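Local coordinates for protein superoxide dismutase (Leishmania major, PDB 4F2N) that catalyses, as an iron-dependent superoxide dismutase, the dismutation of superoxide to molecular oxygen and hydrogen peroxide, at residues 57-62 against 110-115. Sequence-based numbering, arbitrary orientation.
With FE2 (Fe (II) ion), chain N.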
loop_
_atom_site.group_PDB
_atom_site.type_symbol
_atom_site.label_atom_id
_atom_site.label_comp_id
_atom_site.label_asym_id
_atom_site.label_seq_id
_atom_site.Cartn_x
_atom_site.Cartn_y
_atom_site.Cartn_z
ATOM N N LEU B 57 6.642 3.645 -15.343
ATOM C CA LEU B 57 6.321 4.163 -14.002
ATOM C C LEU B 57 7.043 3.332 -12.970
ATOM O O LEU B 57 7.710 3.859 -12.071
ATOM C CB LEU B 57 4.813 4.098 -13.727
ATOM C CG LEU B 57 3.992 5.065 -14.584
ATOM C CD1 LEU B 57 2.505 4.759 -14.427
ATOM C CD2 LEU B 57 4.328 6.518 -14.236
ATOM N N HIS B 58 6.921 2.020 -13.090
ATOM C CA HIS B 58 7.341 1.134 -11.998
ATOM C C HIS B 58 8.841 1.134 -11.834
ATOM O O HIS B 58 9.382 1.202 -10.703
ATOM C CB HIS B 58 6.862 -0.298 -12.276
ATOM C CG HIS B 58 6.773 -1.153 -11.025
ATOM N ND1 HIS B 58 6.177 -2.359 -11.012
ATOM C CD2 HIS B 58 7.198 -0.906 -9.709
ATOM C CE1 HIS B 58 6.219 -2.855 -9.756
ATOM N NE2 HIS B 58 6.839 -1.965 -8.973
ATOM N N TYR B 59 9.523 1.055 -12.973
ATOM C CA TYR B 59 10.977 0.951 -13.023
ATOM C C TYR B 59 11.634 2.328 -12.960
ATOM O O TYR B 59 12.477 2.567 -12.093
ATOM C CB TYR B 59 11.389 0.198 -14.309
ATOM C CG TYR B 59 12.887 0.089 -14.603
ATOM C CD1 TYR B 59 13.679 -0.874 -13.980
ATOM C CD2 TYR B 59 13.494 0.936 -15.533
ATOM C CE1 TYR B 59 15.040 -0.987 -14.265
ATOM C CE2 TYR B 59 14.852 0.826 -15.839
ATOM C CZ TYR B 59 15.609 -0.138 -15.208
ATOM O OH TYR B 59 16.945 -0.210 -15.514
ATOM N N SER B 60 11.274 3.223 -13.891
ATOM C CA SER B 60 11.909 4.554 -13.944
ATOM C C SER B 60 11.473 5.530 -12.859
ATOM O O SER B 60 12.210 6.467 -12.588
ATOM C CB SER B 60 11.720 5.226 -15.301
ATOM O OG SER B 60 12.389 4.447 -16.257
ATOM N N LYS B 61 10.283 5.343 -12.272
ATOM C CA LYS B 61 9.833 6.239 -11.183
ATOM C C LYS B 61 9.974 5.604 -9.812
ATOM O O LYS B 61 10.729 6.105 -9.005
ATOM C CB LYS B 61 8.387 6.744 -11.330
ATOM C CG LYS B 61 7.955 7.179 -12.721
ATOM C CD LYS B 61 8.652 8.425 -13.198
ATOM C CE LYS B 61 8.273 8.664 -14.660
ATOM N NZ LYS B 61 9.163 9.684 -15.248
ATOM N N HIS B 62 9.223 4.529 -9.550
ATOM C CA HIS B 62 9.205 3.883 -8.220
ATOM C C HIS B 62 10.533 3.282 -7.835
ATOM O O HIS B 62 11.132 3.644 -6.819
ATOM C CB HIS B 62 8.105 2.824 -8.142
ATOM C CG HIS B 62 6.710 3.401 -8.193
ATOM N ND1 HIS B 62 6.057 3.814 -7.092
ATOM C CD2 HIS B 62 5.849 3.605 -9.260
ATOM C CE1 HIS B 62 4.841 4.277 -7.437
ATOM N NE2 HIS B 62 4.712 4.135 -8.772
ATOM N N PHE B 110 14.782 -8.204 -7.728
ATOM C CA PHE B 110 14.493 -9.629 -7.780
ATOM C C PHE B 110 13.296 -9.861 -8.689
ATOM O O PHE B 110 13.321 -10.748 -9.549
ATOM C CB PHE B 110 14.232 -10.192 -6.361
ATOM C CG PHE B 110 14.107 -11.690 -6.356
ATOM C CD1 PHE B 110 15.241 -12.493 -6.505
ATOM C CD2 PHE B 110 12.870 -12.295 -6.212
ATOM C CE1 PHE B 110 15.139 -13.884 -6.500
ATOM C CE2 PHE B 110 12.758 -13.688 -6.219
ATOM C CZ PHE B 110 13.885 -14.482 -6.361
ATOM N N PHE B 111 12.264 -9.020 -8.526
ATOM C CA PHE B 111 11.081 -9.030 -9.391
ATOM C C PHE B 111 11.422 -8.939 -10.880
ATOM O O PHE B 111 10.862 -9.708 -11.677
ATOM C CB PHE B 111 10.161 -7.863 -8.992
ATOM C CG PHE B 111 8.778 -7.920 -9.565
ATOM C CD1 PHE B 111 8.028 -9.105 -9.564
ATOM C CD2 PHE B 111 8.189 -6.759 -10.059
ATOM C CE1 PHE B 111 6.729 -9.125 -10.073
ATOM C CE2 PHE B 111 6.871 -6.775 -10.563
ATOM C CZ PHE B 111 6.148 -7.954 -10.560
ATOM N N TRP B 112 12.299 -8.013 -11.268
ATOM C CA TRP B 112 12.656 -7.905 -12.692
ATOM C C TRP B 112 13.314 -9.149 -13.217
ATOM O O TRP B 112 13.086 -9.525 -14.367
ATOM C CB TRP B 112 13.556 -6.699 -12.968
ATOM C CG TRP B 112 13.002 -5.397 -12.446
ATOM C CD1 TRP B 112 13.691 -4.418 -11.725
ATOM C CD2 TRP B 112 11.630 -4.890 -12.573
ATOM N NE1 TRP B 112 12.858 -3.367 -11.405
ATOM C CE2 TRP B 112 11.603 -3.590 -11.886
ATOM C CE3 TRP B 112 10.462 -5.369 -13.152
ATOM C CZ2 TRP B 112 10.452 -2.818 -11.810
ATOM C CZ3 TRP B 112 9.302 -4.586 -13.065
ATOM C CH2 TRP B 112 9.293 -3.337 -12.414
ATOM N N LYS B 113 14.133 -9.794 -12.393
ATOM C CA LYS B 113 14.787 -11.062 -12.788
ATOM C C LYS B 113 13.786 -12.205 -12.974
ATOM O O LYS B 113 14.062 -13.150 -13.742
ATOM C CB LYS B 113 15.848 -11.475 -11.758
ATOM C CG LYS B 113 17.011 -10.511 -11.632
ATOM C CD LYS B 113 17.868 -10.479 -12.871
ATOM C CE LYS B 113 18.957 -11.536 -12.810
ATOM N NZ LYS B 113 19.791 -11.394 -14.041
ATOM N N CYS B 114 12.636 -12.116 -12.294
ATOM C CA CYS B 114 11.569 -13.109 -12.413
ATOM C C CYS B 114 10.721 -12.970 -13.669
ATOM O O CYS B 114 9.836 -13.797 -13.882
ATOM C CB CYS B 114 10.614 -13.003 -11.236
ATOM S SG CYS B 114 11.438 -13.541 -9.745
ATOM N N LEU B 115 10.938 -11.896 -14.434
ATOM C CA LEU B 115 10.066 -11.579 -15.566
ATOM C C LEU B 115 10.813 -11.456 -16.881
ATOM O O LEU B 115 11.991 -11.053 -16.919
ATOM C CB LEU B 115 9.263 -10.284 -15.330
ATOM C CG LEU B 115 8.574 -10.128 -13.965
ATOM C CD1 LEU B 115 8.008 -8.715 -13.780
ATOM C CD2 LEU B 115 7.465 -11.179 -13.884
HETATM FE FE FE2 N . 6.768 -2.017 -6.794
HETATM O O HOH W 1 6.621 -2.264 -4.554
#
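W112 turns the edge of its indole to H58 and a face to Y59, and this aromatic cluster joins helix 52-71 to helix 96-113 in the alpha-hairpin domain of the iron/manganese superoxide dismutase fold, beside the catalytic metal. The H58 pair is T-shaped: the indole edge points at the imidazole face, with the planes at 79° and the centroids of the imidazole and the six-membered indole ring 5.0 Å apart. Its leading atom is W112 CH2, which lies over the rim of the imidazole rather than its centre, 3.6 Å from H58 ND1. F111 adds a lighter touch to the same imidazole, F111 CE2 coming within 4.1 Å of H58 CE1.

With Y59 the roles are reversed. Here the tyrosine edge turns toward the face of the indole five-membered ring, the planes standing at 74°, and Y59 CD1 approaches W112 NE1 at 3.7 Å. No hydrogen bond links the two segments, so their direct contact rests on ring packing. Y59 carries CG anti to its backbone nitrogen (chi1 175°), which brings the CD1 edge of the phenol up to the indole; its hydroxyl hydrogen-bonds to the carbonyl oxygen of P36. W112 NE1 is likewise engaged, by H63 ND1 on the helix that carries H58, a bond that helps fix the rotation of the indole.

Further out, L115 CD1 sits over the centre of one face of the F111 ring, 3.7 Å above its plane. The H62 ring stacks on the metal ligand H195 of its own chain, and H62 NE2 hydrogen-bonds to Y198 OH of the second subunit. H108, D191 and H195 complete the protein ligands of the iron; H58 itself contributes NE2 at 2.2 Å from the metal, and water 1 coordinates at 2.3 Å through its oxygen.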